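Local coordinates for protein collagen adhesin (PDB 2F68) that binds collagen as a cell-surface adhesin of Staphylococcus aureus, probably by wrapping two beta-rich domains around the collagen triple helix, at residues V151-K155 with N272-Y278; Y179-D183 with T243-G247; D41-Q47 with V98-V104. All blocks are in the same frame, centred on the assembly; numbering follows the deposited sequence.

Contact 1 (V151-K155 with N272-Y278); sequences VFYYK and NNSQAWY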
loop_
_atom_site.group_PDB
_atom_site.type_symbol
_atom_site.label_atom_id
_atom_site.label_comp_id
_atom_site.label_asym_id
_atom_site.label_seq_id
_atom_site.Cartn_x
_atom_site.Cartn_y
_atom_site.Cartn_z
ATOM N N VAL A 151 -17.416 -14.833 -2.096
ATOM C CA VAL A 151 -18.017 -15.534 -0.957
ATOM C C VAL A 151 -18.866 -14.570 -0.124
ATOM O O VAL A 151 -18.894 -13.367 -0.399
ATOM C CB VAL A 151 -16.944 -16.221 -0.062
ATOM C CG1 VAL A 151 -16.327 -17.416 -0.781
ATOM C CG2 VAL A 151 -15.865 -15.226 0.374
ATOM N N PHE A 152 -19.559 -15.101 0.883
ATOM C CA PHE A 152 -20.385 -14.286 1.776
ATOM C C PHE A 152 -19.548 -13.224 2.485
ATOM O O PHE A 152 -19.791 -12.025 2.327
ATOM C CB PHE A 152 -21.116 -15.164 2.801
ATOM C CG PHE A 152 -22.055 -14.400 3.703
ATOM C CD1 PHE A 152 -23.395 -14.252 3.365
ATOM C CD2 PHE A 152 -21.600 -13.835 4.892
ATOM C CE1 PHE A 152 -24.269 -13.553 4.195
ATOM C CE2 PHE A 152 -22.465 -13.131 5.727
ATOM C CZ PHE A 152 -23.803 -12.990 5.377
ATOM N N TYR A 153 -18.564 -13.674 3.258
ATOM C CA TYR A 153 -17.697 -12.773 4.008
ATOM C C TYR A 153 -16.221 -13.108 3.822
ATOM O O TYR A 153 -15.804 -14.256 3.998
ATOM C CB TYR A 153 -18.070 -12.775 5.498
ATOM C CG TYR A 153 -17.094 -12.031 6.386
ATOM C CD1 TYR A 153 -17.046 -10.637 6.391
ATOM C CD2 TYR A 153 -16.220 -12.723 7.224
ATOM C CE1 TYR A 153 -16.150 -9.950 7.204
ATOM C CE2 TYR A 153 -15.320 -12.045 8.043
ATOM C CZ TYR A 153 -15.291 -10.660 8.026
ATOM O OH TYR A 153 -14.405 -9.984 8.832
ATOM N N TYR A 154 -15.444 -12.091 3.458
ATOM C CA TYR A 154 -13.989 -12.192 3.396
ATOM C C TYR A 154 -13.358 -10.874 3.838
ATOM O O TYR A 154 -13.971 -9.810 3.716
ATOM C CB TYR A 154 -13.517 -12.586 1.987
ATOM C CG TYR A 154 -13.577 -11.477 0.956
ATOM C CD1 TYR A 154 -14.754 -11.207 0.259
ATOM C CD2 TYR A 154 -12.448 -10.708 0.665
ATOM C CE1 TYR A 154 -14.810 -10.192 -0.692
ATOM C CE2 TYR A 154 -12.494 -9.690 -0.283
ATOM C CZ TYR A 154 -13.678 -9.439 -0.958
ATOM O OH TYR A 154 -13.728 -8.435 -1.898
ATOM N N LYS A 155 -12.133 -10.954 4.348
ATOM C CA LYS A 155 -11.428 -9.779 4.846
ATOM C C LYS A 155 -10.125 -9.550 4.082
ATOM O O LYS A 155 -9.344 -10.482 3.874
ATOM C CB LYS A 155 -11.164 -9.919 6.346
ATOM C CG LYS A 155 -10.810 -8.615 7.046
ATOM C CD LYS A 155 -10.662 -8.801 8.552
ATOM C CE LYS A 155 -9.488 -9.707 8.915
ATOM N NZ LYS A 155 -8.211 -9.291 8.271
ATOM N N ASN A 272 -4.412 -8.866 10.642
ATOM C CA ASN A 272 -5.740 -8.611 11.183
ATOM C C ASN A 272 -6.559 -9.898 11.149
ATOM O O ASN A 272 -6.608 -10.584 10.124
ATOM C CB ASN A 272 -6.433 -7.488 10.403
ATOM C CG ASN A 272 -7.779 -7.089 10.996
ATOM O OD1 ASN A 272 -8.700 -6.726 10.266
ATOM N ND2 ASN A 272 -7.893 -7.144 12.318
ATOM N N ASN A 273 -7.180 -10.231 12.278
ATOM C CA ASN A 273 -7.937 -11.474 12.415
ATOM C C ASN A 273 -9.420 -11.230 12.678
ATOM O O ASN A 273 -9.782 -10.268 13.356
ATOM C CB ASN A 273 -7.343 -12.344 13.529
ATOM C CG ASN A 273 -5.898 -12.744 13.259
ATOM O OD1 ASN A 273 -5.490 -12.928 12.111
ATOM N ND2 ASN A 273 -5.120 -12.889 14.326
ATOM N N SER A 274 -10.269 -12.103 12.138
ATOM C CA SER A 274 -11.718 -11.991 12.319
ATOM C C SER A 274 -12.432 -13.342 12.282
ATOM O O SER A 274 -12.038 -14.247 11.543
ATOM C CB SER A 274 -12.324 -11.047 11.275
ATOM O OG SER A 274 -12.158 -11.555 9.964
ATOM N N GLN A 275 -13.486 -13.460 13.088
ATOM C CA GLN A 275 -14.328 -14.656 13.128
ATOM C C GLN A 275 -15.761 -14.290 12.745
ATOM O O GLN A 275 -16.250 -13.219 13.113
ATOM C CB GLN A 275 -14.299 -15.303 14.516
ATOM C CG GLN A 275 -12.928 -15.816 14.962
ATOM C CD GLN A 275 -12.056 -14.734 15.583
ATOM O OE1 GLN A 275 -12.520 -13.931 16.394
ATOM N NE2 GLN A 275 -10.783 -14.716 15.207
ATOM N N ALA A 276 -16.429 -15.182 12.017
ATOM C CA ALA A 276 -17.756 -14.891 11.472
ATOM C C ALA A 276 -18.832 -15.892 11.891
ATOM O O ALA A 276 -18.610 -17.105 11.876
ATOM C CB ALA A 276 -17.689 -14.788 9.954
ATOM N N TRP A 277 -19.998 -15.363 12.259
ATOM C CA TRP A 277 -21.176 -16.168 12.572
ATOM C C TRP A 277 -22.339 -15.774 11.664
ATOM O O TRP A 277 -22.936 -14.707 11.834
ATOM C CB TRP A 277 -21.580 -15.998 14.039
ATOM C CG TRP A 277 -20.688 -16.706 15.013
ATOM C CD1 TRP A 277 -20.876 -17.952 15.539
ATOM C CD2 TRP A 277 -19.475 -16.206 15.589
ATOM N NE1 TRP A 277 -19.853 -18.261 16.403
ATOM C CE2 TRP A 277 -18.979 -17.209 16.453
ATOM C CE3 TRP A 277 -18.756 -15.009 15.456
ATOM C CZ2 TRP A 277 -17.796 -17.051 17.183
ATOM C CZ3 TRP A 277 -17.580 -14.854 16.183
ATOM C CH2 TRP A 277 -17.112 -15.872 17.034
ATOM N N TYR A 278 -22.649 -16.638 10.697
ATOM C CA TYR A 278 -23.739 -16.391 9.748
ATOM C C TYR A 278 -24.302 -17.678 9.146
ATOM O O TYR A 278 -23.677 -18.737 9.229
ATOM C CB TYR A 278 -23.287 -15.436 8.631
ATOM C CG TYR A 278 -22.170 -15.969 7.758
ATOM C CD1 TYR A 278 -22.446 -16.756 6.637
ATOM C CD2 TYR A 278 -20.836 -15.676 8.043
ATOM C CE1 TYR A 278 -21.424 -17.245 5.831
ATOM C CE2 TYR A 278 -19.805 -16.160 7.242
ATOM C CZ TYR A 278 -20.107 -16.943 6.139
ATOM O OH TYR A 278 -19.092 -17.423 5.343
HETATM O O HOH W 1 -17.462 -16.399 3.374
#

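Contact 2 (Y179-D183 with T243-G247); sequences YVSKD and TIPQG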
loop_
_atom_site.group_PDB
_atom_site.type_symbol
_atom_site.label_atom_id
_atom_site.label_comp_id
_atom_site.label_asym_id
_atom_site.label_seq_id
_atom_site.Cartn_x
_atom_site.Cartn_y
_atom_site.Cartn_z
ATOM N N TYR A 179 -30.307 -13.499 1.196
ATOM C CA TYR A 179 -31.148 -13.558 2.390
ATOM C C TYR A 179 -30.457 -14.358 3.490
ATOM O O TYR A 179 -29.866 -15.408 3.230
ATOM C CB TYR A 179 -32.514 -14.172 2.058
ATOM C CG TYR A 179 -33.454 -14.289 3.243
ATOM C CD1 TYR A 179 -34.278 -13.226 3.614
ATOM C CD2 TYR A 179 -33.522 -15.466 3.990
ATOM C CE1 TYR A 179 -35.144 -13.331 4.702
ATOM C CE2 TYR A 179 -34.383 -15.581 5.078
ATOM C CZ TYR A 179 -35.190 -14.510 5.427
ATOM O OH TYR A 179 -36.042 -14.620 6.501
ATOM N N VAL A 180 -30.539 -13.851 4.718
ATOM C CA VAL A 180 -29.908 -14.497 5.866
ATOM C C VAL A 180 -30.951 -14.921 6.910
ATOM O O VAL A 180 -31.904 -14.187 7.188
ATOM C CB VAL A 180 -28.773 -13.607 6.469
ATOM C CG1 VAL A 180 -29.331 -12.423 7.260
ATOM C CG2 VAL A 180 -27.819 -14.436 7.315
ATOM N N SER A 181 -30.769 -16.118 7.464
ATOM C CA SER A 181 -31.725 -16.701 8.409
ATOM C C SER A 181 -31.469 -16.294 9.861
ATOM O O SER A 181 -32.364 -16.391 10.705
ATOM C CB SER A 181 -31.742 -18.228 8.281
ATOM O OG SER A 181 -30.458 -18.776 8.524
ATOM N N LYS A 182 -30.248 -15.843 10.144
ATOM C CA LYS A 182 -29.857 -15.429 11.494
ATOM C C LYS A 182 -29.069 -14.116 11.496
ATOM O O LYS A 182 -28.741 -13.579 10.435
ATOM C CB LYS A 182 -29.068 -16.543 12.199
ATOM C CG LYS A 182 -27.818 -17.021 11.457
ATOM C CD LYS A 182 -27.053 -18.077 12.247
ATOM C CE LYS A 182 -26.198 -17.459 13.348
ATOM N NZ LYS A 182 -25.449 -18.492 14.116
ATOM N N ASP A 183 -28.777 -13.606 12.692
ATOM C CA ASP A 183 -28.023 -12.362 12.852
ATOM C C ASP A 183 -26.542 -12.551 12.532
ATOM O O ASP A 183 -25.913 -13.504 13.000
ATOM C CB ASP A 183 -28.186 -11.811 14.274
ATOM C CG ASP A 183 -29.612 -11.375 14.581
ATOM O OD1 ASP A 183 -30.507 -11.562 13.728
ATOM O OD2 ASP A 183 -29.839 -10.839 15.686
ATOM N N THR A 243 -22.367 -6.505 14.947
ATOM C CA THR A 243 -23.597 -7.287 15.024
ATOM C C THR A 243 -24.651 -6.668 14.109
ATOM O O THR A 243 -24.986 -5.491 14.245
ATOM C CB THR A 243 -24.134 -7.367 16.474
ATOM O OG1 THR A 243 -23.082 -7.772 17.358
ATOM C CG2 THR A 243 -25.289 -8.359 16.575
ATOM N N ILE A 244 -25.150 -7.464 13.166
ATOM C CA ILE A 244 -26.179 -7.015 12.229
ATOM C C ILE A 244 -27.390 -7.950 12.299
ATOM O O ILE A 244 -27.248 -9.158 12.091
ATOM C CB ILE A 244 -25.648 -6.939 10.768
ATOM C CG1 ILE A 244 -24.368 -6.097 10.693
ATOM C CG2 ILE A 244 -26.719 -6.374 9.831
ATOM C CD1 ILE A 244 -23.514 -6.356 9.460
ATOM N N PRO A 245 -28.582 -7.397 12.607
ATOM C CA PRO A 245 -29.831 -8.168 12.625
ATOM C C PRO A 245 -30.157 -8.777 11.263
ATOM O O PRO A 245 -29.746 -8.239 10.231
ATOM C CB PRO A 245 -30.886 -7.120 12.997
ATOM C CG PRO A 245 -30.129 -6.041 13.682
ATOM C CD PRO A 245 -28.812 -5.990 12.981
ATOM N N GLN A 246 -30.894 -9.886 11.270
ATOM C CA GLN A 246 -31.205 -10.628 10.043
ATOM C C GLN A 246 -32.147 -9.887 9.091
ATOM O O GLN A 246 -32.155 -10.155 7.887
ATOM C CB GLN A 246 -31.746 -12.029 10.368
ATOM C CG GLN A 246 -33.119 -12.067 11.030
ATOM C CD GLN A 246 -33.632 -13.482 11.218
ATOM O OE1 GLN A 246 -34.464 -13.959 10.448
ATOM N NE2 GLN A 246 -33.126 -14.167 12.238
ATOM N N GLY A 247 -32.933 -8.961 9.638
ATOM C CA GLY A 247 -33.860 -8.154 8.847
ATOM C C GLY A 247 -33.160 -7.128 7.976
ATOM O O GLY A 247 -33.622 -6.823 6.874
#

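Contact 3 (D41-Q47 with V98-V104); sequences DKNGKIQ and VEKLSDV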
loop_
_atom_site.group_PDB
_atom_site.type_symbol
_atom_site.label_atom_id
_atom_site.label_comp_id
_atom_site.label_asym_id
_atom_site.label_seq_id
_atom_site.Cartn_x
_atom_site.Cartn_y
_atom_site.Cartn_z
ATOM N N ASP A 41 30.666 7.567 -9.816
ATOM C CA ASP A 41 31.225 8.832 -10.305
ATOM C C ASP A 41 32.314 8.644 -11.371
ATOM O O ASP A 41 33.254 9.442 -11.465
ATOM C CB ASP A 41 31.714 9.711 -9.136
ATOM C CG ASP A 41 32.881 9.098 -8.365
ATOM O OD1 ASP A 41 33.275 9.690 -7.338
ATOM O OD2 ASP A 41 33.412 8.044 -8.771
ATOM N N LYS A 42 32.171 7.592 -12.175
ATOM C CA LYS A 42 33.128 7.271 -13.236
ATOM C C LYS A 42 33.111 8.313 -14.357
ATOM O O LYS A 42 34.166 8.736 -14.835
ATOM C CB LYS A 42 32.851 5.873 -13.802
ATOM C CG LYS A 42 33.889 5.375 -14.800
ATOM C CD LYS A 42 33.434 4.097 -15.482
ATOM C CE LYS A 42 34.372 3.717 -16.616
ATOM N NZ LYS A 42 33.938 2.468 -17.302
ATOM N N ASN A 43 31.911 8.723 -14.765
ATOM C CA ASN A 43 31.742 9.682 -15.856
ATOM C C ASN A 43 31.767 11.144 -15.403
ATOM O O ASN A 43 31.944 12.048 -16.224
ATOM C CB ASN A 43 30.456 9.388 -16.636
ATOM C CG ASN A 43 30.481 8.029 -17.324
ATOM O OD1 ASN A 43 31.519 7.580 -17.811
ATOM N ND2 ASN A 43 29.326 7.373 -17.373
ATOM N N GLY A 44 31.594 11.370 -14.101
ATOM C CA GLY A 44 31.604 12.719 -13.539
ATOM C C GLY A 44 31.497 12.743 -12.026
ATOM O O GLY A 44 30.744 11.963 -11.438
ATOM N N LYS A 45 32.251 13.648 -11.403
ATOM C CA LYS A 45 32.271 13.798 -9.948
ATOM C C LYS A 45 30.925 14.290 -9.415
ATOM O O LYS A 45 30.366 15.268 -9.918
ATOM C CB LYS A 45 33.395 14.756 -9.527
ATOM C CG LYS A 45 33.600 14.875 -8.021
ATOM C CD LYS A 45 34.655 15.920 -7.685
ATOM C CE LYS A 45 34.736 16.177 -6.185
ATOM N NZ LYS A 45 35.274 15.010 -5.428
ATOM N N ILE A 46 30.414 13.596 -8.400
ATOM C CA ILE A 46 29.141 13.947 -7.770
ATOM C C ILE A 46 29.327 15.155 -6.849
ATOM O O ILE A 46 30.167 15.138 -5.945
ATOM C CB ILE A 46 28.535 12.749 -6.990
ATOM C CG1 ILE A 46 28.386 11.531 -7.911
ATOM C CG2 ILE A 46 27.186 13.129 -6.376
ATOM C CD1 ILE A 46 28.230 10.204 -7.185
ATOM N N GLN A 47 28.536 16.197 -7.095
ATOM C CA GLN A 47 28.653 17.462 -6.370
ATOM C C GLN A 47 27.454 17.721 -5.455
ATOM O O GLN A 47 26.500 16.938 -5.426
ATOM C CB GLN A 47 28.819 18.624 -7.356
ATOM C CG GLN A 47 30.105 18.580 -8.178
ATOM C CD GLN A 47 30.160 19.656 -9.249
ATOM O OE1 GLN A 47 30.331 19.358 -10.431
ATOM N NE2 GLN A 47 30.013 20.913 -8.841
ATOM N N VAL A 98 29.061 14.945 0.282
ATOM C CA VAL A 98 29.458 14.003 -0.769
ATOM C C VAL A 98 30.701 14.486 -1.534
ATOM O O VAL A 98 31.350 13.706 -2.237
ATOM C CB VAL A 98 28.275 13.691 -1.738
ATOM C CG1 VAL A 98 28.123 14.775 -2.807
ATOM C CG2 VAL A 98 28.443 12.317 -2.379
ATOM N N GLU A 99 31.029 15.768 -1.378
ATOM C CA GLU A 99 32.159 16.384 -2.079
ATOM C C GLU A 99 33.518 15.976 -1.506
ATOM O O GLU A 99 34.535 16.060 -2.198
ATOM C CB GLU A 99 32.023 17.910 -2.088
ATOM C CG GLU A 99 30.898 18.433 -2.979
ATOM C CD GLU A 99 30.859 19.952 -3.073
ATOM O OE1 GLU A 99 31.413 20.633 -2.182
ATOM O OE2 GLU A 99 30.264 20.467 -4.043
ATOM N N LYS A 100 33.529 15.535 -0.249
ATOM C CA LYS A 100 34.754 15.066 0.400
ATOM C C LYS A 100 35.090 13.618 0.029
ATOM O O LYS A 100 36.193 13.138 0.304
ATOM C CB LYS A 100 34.664 15.230 1.926
ATOM C CG LYS A 100 33.683 14.288 2.619
ATOM C CD LYS A 100 33.715 14.468 4.130
ATOM C CE LYS A 100 32.825 13.454 4.837
ATOM N NZ LYS A 100 31.374 13.692 4.595
ATOM N N LEU A 101 34.134 12.934 -0.598
ATOM C CA LEU A 101 34.285 11.528 -0.961
ATOM C C LEU A 101 34.754 11.338 -2.402
ATOM O O LEU A 101 34.275 12.012 -3.318
ATOM C CB LEU A 101 32.973 10.768 -0.737
ATOM C CG LEU A 101 32.430 10.634 0.690
ATOM C CD1 LEU A 101 30.960 10.257 0.656
ATOM C CD2 LEU A 101 33.230 9.623 1.508
ATOM N N SER A 102 35.695 10.415 -2.584
ATOM C CA SER A 102 36.184 10.028 -3.904
ATOM C C SER A 102 35.883 8.553 -4.162
ATOM O O SER A 102 35.682 7.784 -3.217
ATOM C CB SER A 102 37.687 10.298 -4.024
ATOM O OG SER A 102 38.418 9.586 -3.041
ATOM N N ASP A 103 35.861 8.168 -5.440
ATOM C CA ASP A 103 35.505 6.807 -5.868
ATOM C C ASP A 103 34.111 6.419 -5.363
ATOM O O ASP A 103 33.910 5.337 -4.805
ATOM C CB ASP A 103 36.564 5.786 -5.418
ATOM C CG ASP A 103 37.975 6.173 -5.837
ATOM O OD1 ASP A 103 38.177 6.539 -7.015
ATOM O OD2 ASP A 103 38.886 6.100 -4.986
ATOM N N VAL A 104 33.154 7.321 -5.576
ATOM C CA VAL A 104 31.803 7.187 -5.032
ATOM C C VAL A 104 30.943 6.235 -5.863
ATOM O O VAL A 104 30.860 6.365 -7.085
ATOM C CB VAL A 104 31.097 8.567 -4.905
ATOM C CG1 VAL A 104 29.776 8.436 -4.158
ATOM C CG2 VAL A 104 31.997 9.573 -4.197
HETATM O O HOH W 2 36.621 10.006 -7.679
#

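Contact 1 (V151-K155 with N272-Y278)
F152 and Y278 lie against each other as an offset stack, ring centroids 4.1 Å apart and planes only 16° from parallel. CD2 of F152 sits over the middle of the Y278 ring, whereas Y278 CD1 rests nearer the rim of the phenylalanine, and the two side chains run past each other in opposite directions. Y278 reaches this place because its CG falls between the backbone N and the carbonyl carbon (chi1 63°). Beyond the stack, Y278 OH lies 2.8 Å from water 1, which also accepts the N-H of Y153 and so links the phenol to the backbone of the 151-155 segment. Y153 follows: its CD2 leans on the methyl CB of A276 at 3.7 Å, and its OH donates to OG of S274 over 3.0 Å, with that oxygen close to the plane of the phenol ring. K155 makes the last link. It bends about its CG-CD and CD-CE bonds to bring NZ within 2.8 Å of N272 O, where the ammonium stands above the carbonyl plane, 65° out of it. A second, weak bond from NZ goes to N272 OD1 at 3.3 Å. On the way there, K155 CE passes 3.4 Å from S274 OG, so hydroxyl and aliphatic chain lie alongside.

The polar ends are fixed from outside: S274 OG also bonds to F291 O, and the N272 amide is held by Y258 OH and by D188 OD1. In this beta-sandwich arrangement the 151-155 segment leads into strand 154-156, an outer strand of the five-stranded sheet, and faces strand 269-278 of the six-stranded one; Y153 fills the space between them against L171, I173, I186 and F291.

Contact 2 (Y179-D183 with T243-G247)
Y179 only approaches Q246, its OH stopping 4.3 Å from OE1. With V180 the contact closes: CG1 packs on the main chain of Q246, 3.7 Å from its O, and close to its CA. S181 turns its carbonyl to the end of the Q246 side chain. S181 O is 2.8 Å from NE2, but the angle is too poor for a hydrogen bond. K182 likewise offers its backbone, its O meeting Q246 CB at 3.4 Å, while its own NZ forms a salt bridge with E285. Q246 thus lies along the loop, extended beyond a CG tucked between backbone N and carbonyl carbon (chi1 68°).

D183 supplies the one hydrogen bond of the contact. Its OD1 accepts the N-H of Q246 at 3.0 Å, met from above the carboxylate plane, 53° out of it, with a bent N-H...O angle of 135°. D183 CA also rests on I244 O.

P245 occupies the N-cap position of helix 246-249, so the carboxylate takes an N-H of the first turn, where a negative charge would be favoured by the helix dipole. This is a strand-to-helix junction at one end of strands 239-244 and 184-190, where their antiparallel pairing stops.

Contact 3 (D41-Q47 with V98-V104)
D41 and V104 grip each other through two hydrogen bonds. D41 N donates to V104 O at 3.0 Å, and V104 N returns the favour to OD1 of D41, also at 3.0 Å and nearly straight at 165°. That N-H comes in from above the carboxylate plane, tilted 52° out of it. The carboxylate here takes the place a main-chain carbonyl would hold in an antiparallel hydrogen-bonded pair; it can because chi1 of 65° folds CG back over the chain, between N and C. OD1 also lies 3.4 Å from CG2 of V104, and water 2, bound to D103 N, gives it a weak further bond.

Farther along the loop, K45, extended until a last bend at CE, lays NZ weakly on E99 O at 3.5 Å. Underneath is the apolar layer. I46 points into the contact with both branches: CD1 meets V104 CG1 at 3.8 Å, and CG2 meets V98 CG1 at 4.0 Å. Outside, E99 runs beside Q47, its OE2 4.1 Å from Q47 CB and taking a hydrogen bond from N48 N.

S102 pairs with T307 of strand 300-307, and V104 starts strand 104-116, the neighbour of strand 31-40. Two loops thus close one end of a beta sandwich of the immunoglobulin-like kind, carrying the sheet pairing just past its last strand residue.

Contacts 1 and 2 belong to the collagen-binding domain, contact 2 nested along the chain inside the loop that contact 1 closes; their centres are 14 Å apart, and Y278 packs against K182. Contact 1 is the buried one, made of aromatic rings and a lysine folded in among polar groups between two sheets. Contact 2, partly buried at the strand ends of the same six-stranded sheet, rests mostly on backbone carbonyls, glutamine and one carboxylate. Contact 3, in the other domain some 56 Å from contact 1 between centres, is also partly buried, an apolar layer beneath exposed charged side chains. Like contact 2 it uses an aspartate to receive a main-chain N-H, but to extend strand pairing.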